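Local structure of putative methyl-accepting chemotaxis signal transduction protein (Campylobacter jejuni, 6W3P) at residues A[138-143]-A[158-163]. The protein probably senses amino acids or related small molecules through its dCache-type periplasmic domain and passes the signal on to the chemotaxis machinery. Numbering follows the deposited sequence.
Sequences QYVITY and GVDIPS. With SKJ (beta-methylnorleucine), chain C.
Thr142 and Asp160, facing each other in a non-hydrogen-bonded pair of two antiparallel strands, show how a sheet can hold a ligand-binding carboxylate. Their side chains run side by side, and Thr142 OG1 donates to Asp160 OD1 over 2.6 Å, reaching it from above the carboxylate plane, 51° out of it. The other oxygen, Asp160 OD2, accepts the amino group of the bound beta-methylnorleucine, 2.7 Å from SKJ N. Tyr82 OH also bonds OD1 and Asn80 ND2 also bonds OD2, so two partners grip each oxygen, which should restrain rotation of the group. A chi1 of -66° sets Asp160 CG anti to the carbonyl carbon, from where its oxygens meet Thr142 and the ligand. Asp160 CB lies 4.1 Å from Val140 CB.

Backbone bonds supply the frame. Ile141 and Ile161 exchange a nearly straight pair, 2.8 Å from Ile141 N to Ile161 O and 2.9 Å from Ile161 N to Ile141 O; Tyr143 and Val159 form a second pair, but there the bond from Val159 N to Tyr143 O is bent to 143°. Where the second strand ends, Ser163 N still reaches Tyr139 O, at 3.0 Å, but from above the carbonyl plane.

Apolar contacts occupy the face bearing Ile141, Tyr143, Val159 and Ile161. The Tyr143 ring crosses Ile161 obliquely, Tyr143 CE1 lying 3.8 Å from Ile161 CG1, and its hydroxyl bonds Asn36 of helix 4-49, against which Tyr143 and Val159 pack.

The hairpin 139-149/152-162 thus packs one face on the helix and offers Asp160 from the other to the ligand; Asp133, Tyr131, Lys113 and Trp115 also hydrogen-bond it, an amino-acid site consistent with a PDC (Cache) sensor domain.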
ATOM      1  N   GLN A 138      11.705  -2.637   9.821  1.00 21.82           N
ATOM      2  CA  GLN A 138      10.251  -2.714   9.785  1.00 22.75           C
ATOM      3  C   GLN A 138       9.771  -2.949   8.354  1.00 21.52           C
ATOM      4  O   GLN A 138      10.393  -2.491   7.382  1.00 21.26           O
ATOM      5  CB  GLN A 138       9.621  -1.426  10.308  1.00 26.83           C
ATOM      6  CG  GLN A 138      10.034  -1.030  11.711  1.00 32.25           C
ATOM      7  CD  GLN A 138       9.332   0.235  12.180  1.00 38.16           C
ATOM      8  OE1 GLN A 138       8.167   0.478  11.848  1.00 38.04           O
ATOM      9  NE2 GLN A 138      10.031   1.036  12.981  1.00 35.73           N
ATOM     10  N   TYR A 139       8.614  -3.576   8.210  1.00 19.06           N
ATOM     11  CA  TYR A 139       8.007  -3.681   6.892  1.00 19.42           C
ATOM     12  C   TYR A 139       7.444  -2.365   6.425  1.00 18.23           C
ATOM     13  O   TYR A 139       6.775  -1.632   7.195  1.00 16.88           O
ATOM     14  CB  TYR A 139       6.901  -4.714   6.865  1.00 18.51           C
ATOM     15  CG  TYR A 139       7.493  -6.121   6.791  1.00 21.62           C
ATOM     16  CD1 TYR A 139       7.768  -6.707   5.548  1.00 24.77           C
ATOM     17  CD2 TYR A 139       7.688  -6.895   7.926  1.00 25.59           C
ATOM     18  CE1 TYR A 139       8.378  -7.928   5.450  1.00 29.29           C
ATOM     19  CE2 TYR A 139       8.269  -8.151   7.833  1.00 30.71           C
ATOM     20  CZ  TYR A 139       8.642  -8.636   6.587  1.00 31.53           C
ATOM     21  OH  TYR A 139       9.203  -9.873   6.476  1.00 40.25           O
ATOM     22  N   VAL A 140       7.808  -2.013   5.185  1.00 16.26           N
ATOM     23  CA  VAL A 140       7.410  -0.722   4.618  1.00 15.09           C
ATOM     24  C   VAL A 140       6.836  -0.883   3.234  1.00 15.77           C
ATOM     25  O   VAL A 140       7.143  -1.830   2.530  1.00 14.37           O
ATOM     26  CB  VAL A 140       8.584   0.277   4.569  1.00 15.78           C
ATOM     27  CG1 VAL A 140       9.099   0.584   5.967  1.00 17.14           C
ATOM     28  CG2 VAL A 140       9.705  -0.191   3.637  1.00 15.50           C
ATOM     29  N   ILE A 141       6.049   0.114   2.828  1.00 13.11           N
ATOM     30  CA  ILE A 141       5.690   0.343   1.443  1.00 12.38           C
ATOM     31  C   ILE A 141       6.405   1.622   1.035  1.00 11.53           C
ATOM     32  O   ILE A 141       6.382   2.616   1.793  1.00 12.90           O
ATOM     33  CB  ILE A 141       4.156   0.511   1.260  1.00 11.65           C
ATOM     34  CG1 ILE A 141       3.443  -0.780   1.680  1.00 16.02           C
ATOM     35  CG2 ILE A 141       3.808   0.934  -0.161  1.00 13.22           C
ATOM     36  CD1 ILE A 141       1.965  -0.597   1.964  1.00 15.45           C
ATOM     37  N   THR A 142       7.128   1.525  -0.084  1.00 11.41           N
ATOM     38  CA  THR A 142       7.904   2.672  -0.574  1.00 11.18           C
ATOM     39  C   THR A 142       7.218   3.268  -1.798  1.00 11.08           C
ATOM     40  O   THR A 142       6.788   2.567  -2.693  1.00 12.18           O
ATOM     41  CB  THR A 142       9.337   2.242  -0.913  1.00 11.41           C
ATOM     42  OG1 THR A 142       9.960   1.801   0.278  1.00 12.27           O
ATOM     43  CG2 THR A 142      10.133   3.370  -1.575  1.00 13.29           C
ATOM     44  N   TYR A 143       7.143   4.594  -1.792  1.00 10.15           N
ATOM     45  CA  TYR A 143       6.688   5.405  -2.918  1.00  9.71           C
ATOM     46  C   TYR A 143       7.945   6.102  -3.426  1.00  9.85           C
ATOM     47  O   TYR A 143       8.595   6.834  -2.661  1.00 10.09           O
ATOM     48  CB  TYR A 143       5.668   6.440  -2.414  1.00  9.77           C
ATOM     49  CG  TYR A 143       4.457   5.826  -1.732  1.00  9.45           C
ATOM     50  CD1 TYR A 143       4.553   5.381  -0.427  1.00 11.25           C
ATOM     51  CD2 TYR A 143       3.311   5.509  -2.447  1.00 11.83           C
ATOM     52  CE1 TYR A 143       3.488   4.743   0.185  1.00 11.88           C
ATOM     53  CE2 TYR A 143       2.264   4.785  -1.862  1.00 12.25           C
ATOM     54  CZ  TYR A 143       2.362   4.433  -0.529  1.00 11.22           C
ATOM     55  OH  TYR A 143       1.317   3.776   0.114  1.00 13.30           O
ATOM     56  N   GLY A 158      12.435   8.822  -2.378  1.00  9.01           N
ATOM     57  CA  GLY A 158      11.699   7.697  -1.788  1.00  9.93           C
ATOM     58  C   GLY A 158      11.100   8.096  -0.465  1.00  9.52           C
ATOM     59  O   GLY A 158      11.668   8.883   0.320  1.00  9.82           O
ATOM     60  N   VAL A 159       9.932   7.510  -0.216  1.00  9.30           N
ATOM     61  CA  VAL A 159       9.185   7.728   1.015  1.00  9.86           C
ATOM     62  C   VAL A 159       8.703   6.366   1.520  1.00  8.76           C
ATOM     63  O   VAL A 159       8.038   5.631   0.769  1.00 10.48           O
ATOM     64  CB  VAL A 159       7.957   8.626   0.759  1.00 10.08           C
ATOM     65  CG1 VAL A 159       7.093   8.714   1.997  1.00 10.80           C
ATOM     66  CG2 VAL A 159       8.351   9.992   0.238  1.00 11.04           C
ATOM     67  N   ASP A 160       9.124   6.005   2.731  1.00 10.49           N
ATOM     68  CA  ASP A 160       8.770   4.708   3.297  1.00  9.78           C
ATOM     69  C   ASP A 160       7.704   4.891   4.384  1.00 10.94           C
ATOM     70  O   ASP A 160       7.903   5.621   5.366  1.00 11.98           O
ATOM     71  CB  ASP A 160       9.984   4.064   3.982  1.00 11.26           C
ATOM     72  CG  ASP A 160      11.110   3.692   3.055  1.00 11.15           C
ATOM     73  OD1 ASP A 160      10.921   3.710   1.830  1.00 12.50           O
ATOM     74  OD2 ASP A 160      12.203   3.378   3.618  1.00 13.88           O
ATOM     75  N   ILE A 161       6.585   4.222   4.200  1.00 11.21           N
ATOM     76  CA  ILE A 161       5.480   4.262   5.139  1.00 10.69           C
ATOM     77  C   ILE A 161       5.323   2.829   5.693  1.00 11.36           C
ATOM     78  O   ILE A 161       5.326   1.861   4.928  1.00 15.33           O
ATOM     79  CB  ILE A 161       4.163   4.672   4.451  1.00 11.75           C
ATOM     80  CG1 ILE A 161       4.304   6.018   3.699  1.00 11.85           C
ATOM     81  CG2 ILE A 161       2.985   4.678   5.433  1.00 13.49           C
ATOM     82  CD1 ILE A 161       4.688   7.169   4.581  1.00 13.93           C
ATOM     83  N   PRO A 162       5.189   2.666   7.033  1.00 13.65           N
ATOM     84  CA  PRO A 162       5.032   1.310   7.590  1.00 14.79           C
ATOM     85  C   PRO A 162       3.824   0.614   6.992  1.00 10.91           C
ATOM     86  O   PRO A 162       2.733   1.196   6.922  1.00 13.95           O
ATOM     87  CB  PRO A 162       4.811   1.569   9.070  1.00 16.41           C
ATOM     88  CG  PRO A 162       5.376   2.896   9.352  1.00 17.50           C
ATOM     89  CD  PRO A 162       5.223   3.688   8.086  1.00 15.63           C
ATOM     90  N   SER A 163       3.996  -0.592   6.494  1.00 13.16           N
ATOM     91  CA  SER A 163       2.851  -1.358   6.005  1.00 16.02           C
ATOM     92  C   SER A 163       1.830  -1.639   7.090  1.00 13.74           C
ATOM     93  O   SER A 163       0.634  -1.679   6.778  1.00 14.96           O
ATOM     94  CB  SER A 163       3.271  -2.643   5.348  1.00 20.45           C
ATOM     95  OG  SER A 163       3.993  -3.357   6.272  1.00 23.35           O
TER
HETATM   96  N   SKJ C 301      13.746   1.442   2.483  1.00 15.97           N
HETATM   97  CA  SKJ C 301      14.830   1.800   1.569  1.00 16.31           C
HETATM   98  C   SKJ C 301      15.576   0.504   1.283  1.00 18.68           C
HETATM   99  O   SKJ C 301      15.488  -0.474   2.058  1.00 19.27           O
HETATM  100  CB  SKJ C 301      15.723   2.935   2.109  1.00 17.81           C
HETATM  101  CG1 SKJ C 301      16.650   3.592   1.062  1.00 16.67           C
HETATM  102  CG2 SKJ C 301      16.491   2.487   3.335  1.00 19.83           C
HETATM  103  OXT SKJ C 301      16.323   0.465   0.276  1.00 18.79           O
HETATM  104  CAA SKJ C 301      17.734   3.170   5.411  1.00 27.39           C
HETATM  105  CAB SKJ C 301      16.998   3.678   4.160  1.00 23.12           C